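Local coordinates for protein dTDP-4-amino-4,6-dideoxyglucose formyltransferase (PDB 5VYQ) that probably transfers a formyl group from a folate cofactor to the sugar amine of dTDP-4-amino-4,6-dideoxyglucose, which it binds together with folinic acid, at residues 130-142 with 182-195. Residues are numbered along the deposited sequence; the frame is centred on the assembly and turned at random.
Sequences HEIDDQLDHGPII and YTAKSPATEGNLNL. With LI (lithium ion), chain M; FON (N-{[4-({[(6R)-2-amino-5-formyl-4-oxo-1,4,5,6,7,8-hexahydropteridin-6-yl]methyl}amino)phenyl]carbonyl}-L-glutamic acid), chain C.
His138 bridges two carboxylates through the two nitrogens of its imidazole, one of them Glu190 of the segment 182-195. With CG anti to the backbone N (chi1 -169°), CB carries the ring out beside Gln135, whose NE2 lies 3.3 Å above one face, offset toward the rim. ND1 donates almost straight (173°) to the syn lone pair of Asp133 OD2, within the ring plane. NE2, the tip, donates to the syn lone pair of Glu190 OE1 at 2.8 Å, again in plane. CE1 and CD2 flank NE2, and Glu190 OE1 sits nearer CD2 (3.5 Å) than CE1 (3.9 Å). A water donating to both Gln135 OE1 and Glu190 OE1 adds a second link.

Farther along, Ile141 and Lys185 form a single antiparallel hydrogen-bonded pair, Ile141 N to Lys185 O being 2.8 Å, which ties residues 182-195 to the start of the edge strand 141-147. Beside it Pro140 CB presses on Ala184 CB at 3.4 Å, tight for two carbons. Ile142 lays CG1 over the centre of the Tyr182 ring as a CH-pi contact, while Tyr182 OH donates a very short bond to Glu131 OE2 (2.5 Å) and is also hydrogen-bonded to Arg97 NH2. Leu136 CD1 meets Leu195 CD2 at 3.7 Å, and both leucines line the folinic acid pocket.

Next to Leu136, Asp137 N donates to O4 of the folinic acid pterin and OD1 binds the lithium ion together with His102. Donating from both nitrogens, His138 is probably protonated: the two carboxylates would favour a positive charge on the ring, which would offset one of theirs where the pocket loop meets the surface segment 182-195.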
ATOM      1  N   HIS A 130      -8.637  -2.505  33.965  1.00  9.37           N
ATOM      2  CA  HIS A 130      -9.839  -3.028  34.591  1.00 10.21           C
ATOM      3  C   HIS A 130      -9.582  -4.300  35.378  1.00  9.98           C
ATOM      4  O   HIS A 130      -8.674  -5.070  35.043  1.00  9.82           O
ATOM      5  CB  HIS A 130     -10.943  -3.263  33.557  1.00  9.32           C
ATOM      6  CG  HIS A 130     -10.658  -4.384  32.605  1.00  9.50           C
ATOM      7  ND1 HIS A 130     -11.073  -5.669  32.836  1.00 10.02           N
ATOM      8  CD2 HIS A 130     -10.037  -4.405  31.407  1.00  9.21           C
ATOM      9  CE1 HIS A 130     -10.679  -6.453  31.843  1.00  8.81           C
ATOM     10  NE2 HIS A 130     -10.092  -5.689  30.947  1.00  9.29           N
ATOM     11  N   GLU A 131     -10.396  -4.491  36.409  1.00 10.35           N
ATOM     12  CA  GLU A 131     -10.385  -5.786  37.100  1.00 10.14           C
ATOM     13  C   GLU A 131     -10.939  -6.862  36.200  1.00  9.65           C
ATOM     14  O   GLU A 131     -11.810  -6.622  35.377  1.00 10.58           O
ATOM     15  CB  GLU A 131     -11.122  -5.782  38.436  1.00 10.14           C
ATOM     16  CG  GLU A 131     -10.379  -4.966  39.490  1.00 11.71           C
ATOM     17  CD  GLU A 131     -11.021  -4.981  40.879  1.00 11.74           C
ATOM     18  OE1 GLU A 131     -12.054  -5.645  41.044  1.00 14.27           O
ATOM     19  OE2 GLU A 131     -10.466  -4.303  41.781  1.00 12.00           O
ATOM     20  N   ILE A 132     -10.363  -8.051  36.315  1.00  9.13           N
ATOM     21  CA  ILE A 132     -10.728  -9.182  35.461  1.00  9.28           C
ATOM     22  C   ILE A 132     -11.849  -9.962  36.096  1.00  9.39           C
ATOM     23  O   ILE A 132     -11.842 -10.237  37.318  1.00  8.99           O
ATOM     24  CB  ILE A 132      -9.511 -10.094  35.211  1.00  9.87           C
ATOM     25  CG1 ILE A 132      -8.388  -9.239  34.609  1.00 11.32           C
ATOM     26  CG2 ILE A 132      -9.911 -11.213  34.310  1.00 10.80           C
ATOM     27  CD1 ILE A 132      -7.104  -9.978  34.292  1.00 12.19           C
ATOM     28  N   ASP A 133     -12.809 -10.358  35.270  1.00 11.02           N
ATOM     29  CA  ASP A 133     -13.878 -11.309  35.627  1.00 10.45           C
ATOM     30  C   ASP A 133     -13.927 -12.445  34.613  1.00 11.61           C
ATOM     31  O   ASP A 133     -12.990 -12.667  33.836  1.00 11.06           O
ATOM     32  CB  ASP A 133     -15.215 -10.598  35.811  1.00 10.73           C
ATOM     33  CG  ASP A 133     -15.813 -10.056  34.518  1.00 11.50           C
ATOM     34  OD1 ASP A 133     -15.411 -10.439  33.396  1.00 10.87           O
ATOM     35  OD2 ASP A 133     -16.727  -9.197  34.658  1.00 12.50           O
ATOM     36  N   ASP A 134     -14.967 -13.255  34.660  1.00 11.81           N
ATOM     37  CA  ASP A 134     -15.062 -14.417  33.809  1.00 13.25           C
ATOM     38  C   ASP A 134     -15.197 -14.112  32.317  1.00 13.88           C
ATOM     39  O   ASP A 134     -14.971 -15.006  31.503  1.00 15.82           O
ATOM     40  CB  ASP A 134     -16.219 -15.298  34.285  1.00 14.95           C
ATOM     41  CG  ASP A 134     -17.558 -14.605  34.215  1.00 16.69           C
ATOM     42  OD1 ASP A 134     -17.841 -13.717  35.033  1.00 18.77           O
ATOM     43  OD2 ASP A 134     -18.321 -14.959  33.300  1.00 18.31           O
ATOM     44  N   GLN A 135     -15.578 -12.892  31.946  1.00 11.80           N
ATOM     45  CA  GLN A 135     -15.693 -12.561  30.536  1.00 13.41           C
ATOM     46  C   GLN A 135     -14.429 -11.871  30.059  1.00 14.99           C
ATOM     47  O   GLN A 135     -13.580 -11.460  30.843  1.00 13.98           O
ATOM     48  CB  GLN A 135     -16.930 -11.719  30.250  1.00 16.18           C
ATOM     49  CG  GLN A 135     -18.180 -12.507  30.528  1.00 16.62           C
ATOM     50  CD  GLN A 135     -19.426 -11.672  30.387  1.00 16.79           C
ATOM     51  OE1 GLN A 135     -19.829 -11.349  29.268  1.00 18.00           O
ATOM     52  NE2 GLN A 135     -20.041 -11.303  31.506  1.00 19.00           N
ATOM     53  N   LEU A 136     -14.295 -11.787  28.748  1.00 12.89           N
ATOM     54  CA  LEU A 136     -13.145 -11.087  28.169  1.00 14.17           C
ATOM     55  C   LEU A 136     -13.310  -9.583  28.170  1.00 12.80           C
ATOM     56  O   LEU A 136     -14.326  -9.069  27.688  1.00 12.16           O
ATOM     57  CB  LEU A 136     -12.906 -11.586  26.729  1.00 14.52           C
ATOM     58  CG  LEU A 136     -12.447 -13.027  26.523  1.00 18.02           C
ATOM     59  CD1 LEU A 136     -12.260 -13.343  25.033  1.00 19.61           C
ATOM     60  CD2 LEU A 136     -11.121 -13.312  27.198  1.00 18.09           C
ATOM     61  N   ASP A 137     -12.303  -8.894  28.717  1.00 11.59           N
ATOM     62  CA  ASP A 137     -12.239  -7.464  28.646  1.00 10.76           C
ATOM     63  C   ASP A 137     -13.546  -6.878  29.159  1.00 11.43           C
ATOM     64  O   ASP A 137     -14.207  -6.091  28.493  1.00 11.89           O
ATOM     65  CB  ASP A 137     -11.923  -7.009  27.237  1.00 11.01           C
ATOM     66  CG  ASP A 137     -10.621  -7.589  26.715  1.00 12.95           C
ATOM     67  OD1 ASP A 137      -9.668  -7.773  27.493  1.00 14.54           O
ATOM     68  OD2 ASP A 137     -10.542  -7.811  25.503  1.00 14.34           O
ATOM     69  N   HIS A 138     -13.887  -7.307  30.373  1.00 11.93           N
ATOM     70  CA  HIS A 138     -15.179  -7.009  30.989  1.00 11.72           C
ATOM     71  C   HIS A 138     -14.875  -6.741  32.436  1.00 13.64           C
ATOM     72  O   HIS A 138     -13.914  -7.246  33.017  1.00 14.68           O
ATOM     73  CB  HIS A 138     -16.041  -8.267  30.835  1.00 11.26           C
ATOM     74  CG  HIS A 138     -17.478  -8.083  31.179  1.00 13.34           C
ATOM     75  ND1 HIS A 138     -17.986  -8.361  32.428  1.00 14.08           N
ATOM     76  CD2 HIS A 138     -18.535  -7.746  30.405  1.00 14.66           C
ATOM     77  CE1 HIS A 138     -19.293  -8.152  32.420  1.00 15.26           C
ATOM     78  NE2 HIS A 138     -19.648  -7.787  31.197  1.00 14.34           N
ATOM     79  N   GLY A 139     -15.705  -6.000  33.108  1.00 14.11           N
ATOM     80  CA  GLY A 139     -15.312  -5.823  34.516  1.00 14.70           C
ATOM     81  C   GLY A 139     -14.987  -4.394  34.914  1.00 14.36           C
ATOM     82  O   GLY A 139     -14.879  -3.509  34.066  1.00 12.62           O
ATOM     83  N   PRO A 140     -14.818  -4.179  36.233  1.00 11.40           N
ATOM     84  CA  PRO A 140     -14.743  -2.829  36.710  1.00 12.17           C
ATOM     85  C   PRO A 140     -13.562  -2.048  36.174  1.00 11.37           C
ATOM     86  O   PRO A 140     -12.411  -2.511  36.309  1.00 10.10           O
ATOM     87  CB  PRO A 140     -14.663  -3.002  38.243  1.00 12.88           C
ATOM     88  CG  PRO A 140     -15.349  -4.302  38.493  1.00 13.33           C
ATOM     89  CD  PRO A 140     -15.044  -5.173  37.307  1.00 11.64           C
ATOM     90  N   ILE A 141     -13.840  -0.888  35.572  1.00  9.45           N
ATOM     91  CA  ILE A 141     -12.817  -0.022  35.046  1.00 10.23           C
ATOM     92  C   ILE A 141     -12.134   0.801  36.089  1.00 10.31           C
ATOM     93  O   ILE A 141     -12.754   1.571  36.818  1.00 11.70           O
ATOM     94  CB  ILE A 141     -13.361   0.838  33.871  1.00  9.57           C
ATOM     95  CG1 ILE A 141     -13.844  -0.105  32.770  1.00 11.06           C
ATOM     96  CG2 ILE A 141     -12.293   1.795  33.376  1.00  9.87           C
ATOM     97  CD1 ILE A 141     -14.585   0.579  31.654  1.00 13.01           C
ATOM     98  N   ILE A 142     -10.816   0.713  36.122  1.00 10.45           N
ATOM     99  CA  ILE A 142      -9.993   1.519  36.978  1.00 10.75           C
ATOM    100  C   ILE A 142      -9.648   2.835  36.292  1.00 12.33           C
ATOM    101  O   ILE A 142      -9.772   3.908  36.895  1.00 12.96           O
ATOM    102  CB  ILE A 142      -8.691   0.751  37.378  1.00 11.38           C
ATOM    103  CG1 ILE A 142      -9.029  -0.483  38.215  1.00 10.50           C
ATOM    104  CG2 ILE A 142      -7.662   1.614  38.113  1.00 11.96           C
ATOM    105  CD1 ILE A 142      -7.966  -1.568  38.213  1.00 10.56           C
ATOM    106  N   TYR A 182      -8.409   2.441  44.375  1.00 18.07           N
ATOM    107  CA  TYR A 182      -9.337   3.052  43.431  1.00 17.09           C
ATOM    108  C   TYR A 182     -10.766   2.642  43.739  1.00 16.13           C
ATOM    109  O   TYR A 182     -10.976   1.696  44.486  1.00 17.24           O
ATOM    110  CB  TYR A 182      -8.972   2.583  42.015  1.00 15.74           C
ATOM    111  CG  TYR A 182      -8.781   1.098  41.894  1.00 12.72           C
ATOM    112  CD1 TYR A 182      -9.884   0.242  41.812  1.00 12.17           C
ATOM    113  CD2 TYR A 182      -7.511   0.541  41.833  1.00 12.47           C
ATOM    114  CE1 TYR A 182      -9.733  -1.132  41.702  1.00 10.68           C
ATOM    115  CE2 TYR A 182      -7.349  -0.850  41.738  1.00 12.34           C
ATOM    116  CZ  TYR A 182      -8.464  -1.661  41.652  1.00 10.25           C
ATOM    117  OH  TYR A 182      -8.367  -3.020  41.534  1.00 10.71           O
ATOM    118  N   THR A 183     -11.741   3.304  43.129  1.00 16.77           N
ATOM    119  CA  THR A 183     -13.105   2.817  43.146  1.00 19.82           C
ATOM    120  C   THR A 183     -13.499   2.606  41.674  1.00 20.21           C
ATOM    121  O   THR A 183     -13.702   3.550  40.896  1.00 19.29           O
ATOM    122  CB  THR A 183     -14.043   3.798  43.861  1.00 24.57           C
ATOM    123  OG1 THR A 183     -14.015   5.023  43.140  1.00 35.25           O
ATOM    124  CG2 THR A 183     -13.542   4.069  45.234  1.00 20.97           C
ATOM    125  N   ALA A 184     -13.502   1.342  41.276  1.00 16.44           N
ATOM    126  CA  ALA A 184     -13.673   1.003  39.864  1.00 17.15           C
ATOM    127  C   ALA A 184     -15.144   0.909  39.574  1.00 19.69           C
ATOM    128  O   ALA A 184     -15.928   0.678  40.496  1.00 18.49           O
ATOM    129  CB  ALA A 184     -12.961  -0.293  39.533  1.00 15.52           C
ATOM    130  N   LYS A 185     -15.504   1.161  38.321  1.00 19.21           N
ATOM    131  CA  LYS A 185     -16.883   1.162  37.878  1.00 20.69           C
ATOM    132  C   LYS A 185     -17.016   0.336  36.600  1.00 16.88           C
ATOM    133  O   LYS A 185     -16.262   0.537  35.651  1.00 15.67           O
ATOM    134  CB  LYS A 185     -17.335   2.600  37.645  1.00 28.09           C
ATOM    135  CG  LYS A 185     -18.850   2.727  37.792  1.00 41.20           C
ATOM    136  CD  LYS A 185     -19.364   4.101  37.379  1.00 52.35           C
ATOM    137  CE  LYS A 185     -19.805   4.113  35.920  1.00 61.52           C
ATOM    138  NZ  LYS A 185     -19.859   5.495  35.365  1.00 72.60           N
ATOM    139  N   SER A 186     -17.943  -0.600  36.589  1.00 18.74           N
ATOM    140  CA  SER A 186     -18.262  -1.344  35.371  1.00 18.00           C
ATOM    141  C   SER A 186     -18.904  -0.461  34.316  1.00 18.68           C
ATOM    142  O   SER A 186     -19.593   0.468  34.683  1.00 18.33           O
ATOM    143  CB  SER A 186     -19.131  -2.529  35.688  1.00 21.10           C
ATOM    144  OG  SER A 186     -18.301  -3.436  36.388  1.00 22.90           O
ATOM    145  N   PRO A 187     -18.630  -0.694  33.021  1.00 18.23           N
ATOM    146  CA  PRO A 187     -19.317   0.105  32.033  1.00 17.63           C
ATOM    147  C   PRO A 187     -20.797  -0.134  32.104  1.00 19.06           C
ATOM    148  O   PRO A 187     -21.233  -1.219  32.412  1.00 17.24           O
ATOM    149  CB  PRO A 187     -18.758  -0.389  30.689  1.00 19.68           C
ATOM    150  CG  PRO A 187     -17.948  -1.606  30.964  1.00 19.40           C
ATOM    151  CD  PRO A 187     -17.615  -1.582  32.422  1.00 19.26           C
ATOM    152  N   ALA A 188     -21.574   0.886  31.780  1.00 22.47           N
ATOM    153  CA  ALA A 188     -23.035   0.771  31.805  1.00 24.29           C
ATOM    154  C   ALA A 188     -23.635  -0.150  30.770  1.00 24.10           C
ATOM    155  O   ALA A 188     -24.755  -0.637  30.966  1.00 24.31           O
ATOM    156  CB  ALA A 188     -23.652   2.148  31.618  1.00 27.99           C
ATOM    157  N   THR A 189     -22.924  -0.396  29.674  1.00 19.41           N
ATOM    158  CA  THR A 189     -23.413  -1.335  28.665  1.00 19.03           C
ATOM    159  C   THR A 189     -22.456  -2.473  28.425  1.00 15.80           C
ATOM    160  O   THR A 189     -21.288  -2.360  28.764  1.00 16.16           O
ATOM    161  CB  THR A 189     -23.715  -0.639  27.325  1.00 21.77           C
ATOM    162  OG1 THR A 189     -22.510  -0.109  26.757  1.00 20.67           O
ATOM    163  CG2 THR A 189     -24.682   0.516  27.571  1.00 25.56           C
ATOM    164  N   GLU A 190     -22.929  -3.543  27.807  1.00 14.38           N
ATOM    165  CA  GLU A 190     -22.080  -4.691  27.533  1.00 15.92           C
ATOM    166  C   GLU A 190     -21.117  -4.486  26.372  1.00 15.48           C
ATOM    167  O   GLU A 190     -20.079  -5.166  26.305  1.00 15.19           O
ATOM    168  CB  GLU A 190     -22.938  -5.944  27.325  1.00 18.91           C
ATOM    169  CG  GLU A 190     -23.729  -6.312  28.588  1.00 19.51           C
ATOM    170  CD  GLU A 190     -22.801  -6.524  29.776  1.00 21.13           C
ATOM    171  OE1 GLU A 190     -21.943  -7.410  29.708  1.00 17.94           O
ATOM    172  OE2 GLU A 190     -22.845  -5.715  30.713  1.00 21.95           O
ATOM    173  N   GLY A 191     -21.457  -3.583  25.457  1.00 14.33           N
ATOM    174  CA  GLY A 191     -20.618  -3.364  24.273  1.00 14.79           C
ATOM    175  C   GLY A 191     -20.638  -4.542  23.330  1.00 14.23           C
ATOM    176  O   GLY A 191     -21.675  -5.210  23.171  1.00 16.82           O
ATOM    177  N   ASN A 192     -19.481  -4.872  22.739  1.00 12.32           N
ATOM    178  CA  ASN A 192     -19.386  -5.981  21.825  1.00 12.02           C
ATOM    179  C   ASN A 192     -18.021  -6.616  21.897  1.00 12.72           C
ATOM    180  O   ASN A 192     -17.086  -5.968  22.351  1.00 12.49           O
ATOM    181  CB  ASN A 192     -19.664  -5.516  20.396  1.00 12.99           C
ATOM    182  CG  ASN A 192     -18.569  -4.621  19.874  1.00 13.02           C
ATOM    183  OD1 ASN A 192     -18.367  -3.482  20.348  1.00 12.88           O
ATOM    184  ND2 ASN A 192     -17.821  -5.149  18.900  1.00 12.36           N
ATOM    185  N   LEU A 193     -17.951  -7.873  21.505  1.00 14.17           N
ATOM    186  CA  LEU A 193     -16.741  -8.692  21.640  1.00 13.30           C
ATOM    187  C   LEU A 193     -16.385  -9.296  20.336  1.00 15.09           C
ATOM    188  O   LEU A 193     -17.233  -9.942  19.754  1.00 13.99           O
ATOM    189  CB  LEU A 193     -16.988  -9.835  22.619  1.00 15.22           C
ATOM    190  CG  LEU A 193     -15.930 -10.864  22.942  1.00 14.76           C
ATOM    191  CD1 LEU A 193     -14.642 -10.256  23.498  1.00 15.13           C
ATOM    192  CD2 LEU A 193     -16.394 -12.011  23.833  1.00 15.61           C
ATOM    193  N   ASN A 194     -15.113  -9.146  19.929  1.00 13.23           N
ATOM    194  CA  ASN A 194     -14.568  -9.786  18.745  1.00 12.87           C
ATOM    195  C   ASN A 194     -13.524 -10.819  19.150  1.00 13.40           C
ATOM    196  O   ASN A 194     -12.662 -10.586  20.031  1.00 13.92           O
ATOM    197  CB  ASN A 194     -13.939  -8.757  17.809  1.00 12.55           C
ATOM    198  CG  ASN A 194     -14.953  -7.764  17.269  1.00 13.91           C
ATOM    199  OD1 ASN A 194     -15.946  -8.155  16.647  1.00 14.47           O
ATOM    200  ND2 ASN A 194     -14.706  -6.482  17.478  1.00 12.23           N
ATOM    201  N   LEU A 195     -13.582 -11.979  18.506  1.00 15.99           N
ATOM    202  CA  LEU A 195     -12.621 -13.025  18.776  1.00 15.72           C
ATOM    203  C   LEU A 195     -11.687 -13.193  17.564  1.00 15.23           C
ATOM    204  O   LEU A 195     -11.928 -12.629  16.480  1.00 15.23           O
ATOM    205  CB  LEU A 195     -13.284 -14.347  19.148  1.00 19.85           C
ATOM    206  CG  LEU A 195     -14.229 -14.357  20.359  1.00 22.44           C
ATOM    207  CD1 LEU A 195     -14.837 -15.741  20.530  1.00 25.29           C
ATOM    208  CD2 LEU A 195     -13.464 -13.987  21.623  1.00 24.28           C
TER
HETATM  209 LI    LI M 311      -7.865  -7.779  26.227  1.00 11.01          LI
HETATM  210  N1  FON C 301      -8.776 -13.894  31.485  1.00 14.99           N
HETATM  211  C2  FON C 301     -10.039 -13.540  31.696  1.00 16.49           C
HETATM  212  NA2 FON C 301     -10.801 -14.327  32.508  1.00 17.34           N
HETATM  213  N3  FON C 301     -10.535 -12.443  31.100  1.00 14.33           N
HETATM  214  C4  FON C 301      -9.807 -11.651  30.277  1.00 19.09           C
HETATM  215  O4  FON C 301     -10.296 -10.614  29.767  1.00 20.18           O
HETATM  216  C4A FON C 301      -8.394 -11.996  30.051  1.00 16.25           C
HETATM  217  N5  FON C 301      -7.503 -11.323  29.198  1.00 17.41           N
HETATM  218  C6  FON C 301      -6.421 -12.163  28.657  1.00 17.83           C
HETATM  219  C7  FON C 301      -5.680 -12.780  29.845  1.00 17.17           C
HETATM  220  N8  FON C 301      -6.622 -13.552  30.618  1.00 16.34           N
HETATM  221  C8A FON C 301      -7.913 -13.190  30.738  1.00 16.41           C
HETATM  222  C9  FON C 301      -6.916 -13.217  27.642  1.00 19.42           C
HETATM  223  N10 FON C 301      -7.431 -12.534  26.459  1.00 20.12           N
HETATM  224  C11 FON C 301      -9.027 -14.479  23.146  1.00 28.72           C
HETATM  225  C12 FON C 301      -9.024 -13.087  23.228  1.00 31.13           C
HETATM  226  C13 FON C 301      -8.484 -12.460  24.346  1.00 25.31           C
HETATM  227  C14 FON C 301      -7.927 -13.203  25.381  1.00 24.44           C
HETATM  228  C15 FON C 301      -7.923 -14.592  25.315  1.00 28.42           C
HETATM  229  C16 FON C 301      -8.475 -15.222  24.199  1.00 30.03           C
HETATM  230  C   FON C 301      -9.629 -15.148  21.904  1.00 35.51           C
HETATM  231  O   FON C 301      -9.938 -14.511  20.874  1.00 35.16           O
HETATM  232  N   FON C 301      -9.792 -16.474  21.943  1.00 32.99           N
HETATM  233  CA  FON C 301     -10.264 -17.269  20.810  1.00 40.53           C
HETATM  234  CB  FON C 301      -9.290 -18.401  20.444  1.00 41.42           C
HETATM  235  CG  FON C 301      -7.924 -17.799  20.090  1.00 44.28           C
HETATM  236  CD  FON C 301      -6.966 -18.672  19.304  1.00 50.28           C
HETATM  237  OE1 FON C 301      -7.427 -19.598  18.604  1.00 46.75           O
HETATM  238  OE2 FON C 301      -5.736 -18.404  19.348  1.00 49.28           O
HETATM  239  CT  FON C 301     -11.626 -17.811  21.128  1.00 41.31           C
HETATM  240  O1  FON C 301     -12.299 -18.194  20.141  1.00 39.67           O
HETATM  241  O2  FON C 301     -12.021 -17.837  22.321  1.00 36.65           O
HETATM  242  CP1 FON C 301      -7.658 -10.103  28.898  1.00 17.30           C
HETATM  243  O3  FON C 301      -6.893  -9.526  28.132  1.00 17.06           O
HETATM  244  O   HOH W   1     -21.480  -9.515  28.189  1.00 24.51           O
HETATM  245  O   HOH W   2     -22.546  -9.862  31.965  1.00 24.75           O
HETATM  246  O   HOH W   3      -8.707  -9.630  25.561  1.00 31.90           O
HETATM  247  O   HOH W   4     -10.970   4.259  39.143  1.00 34.56           O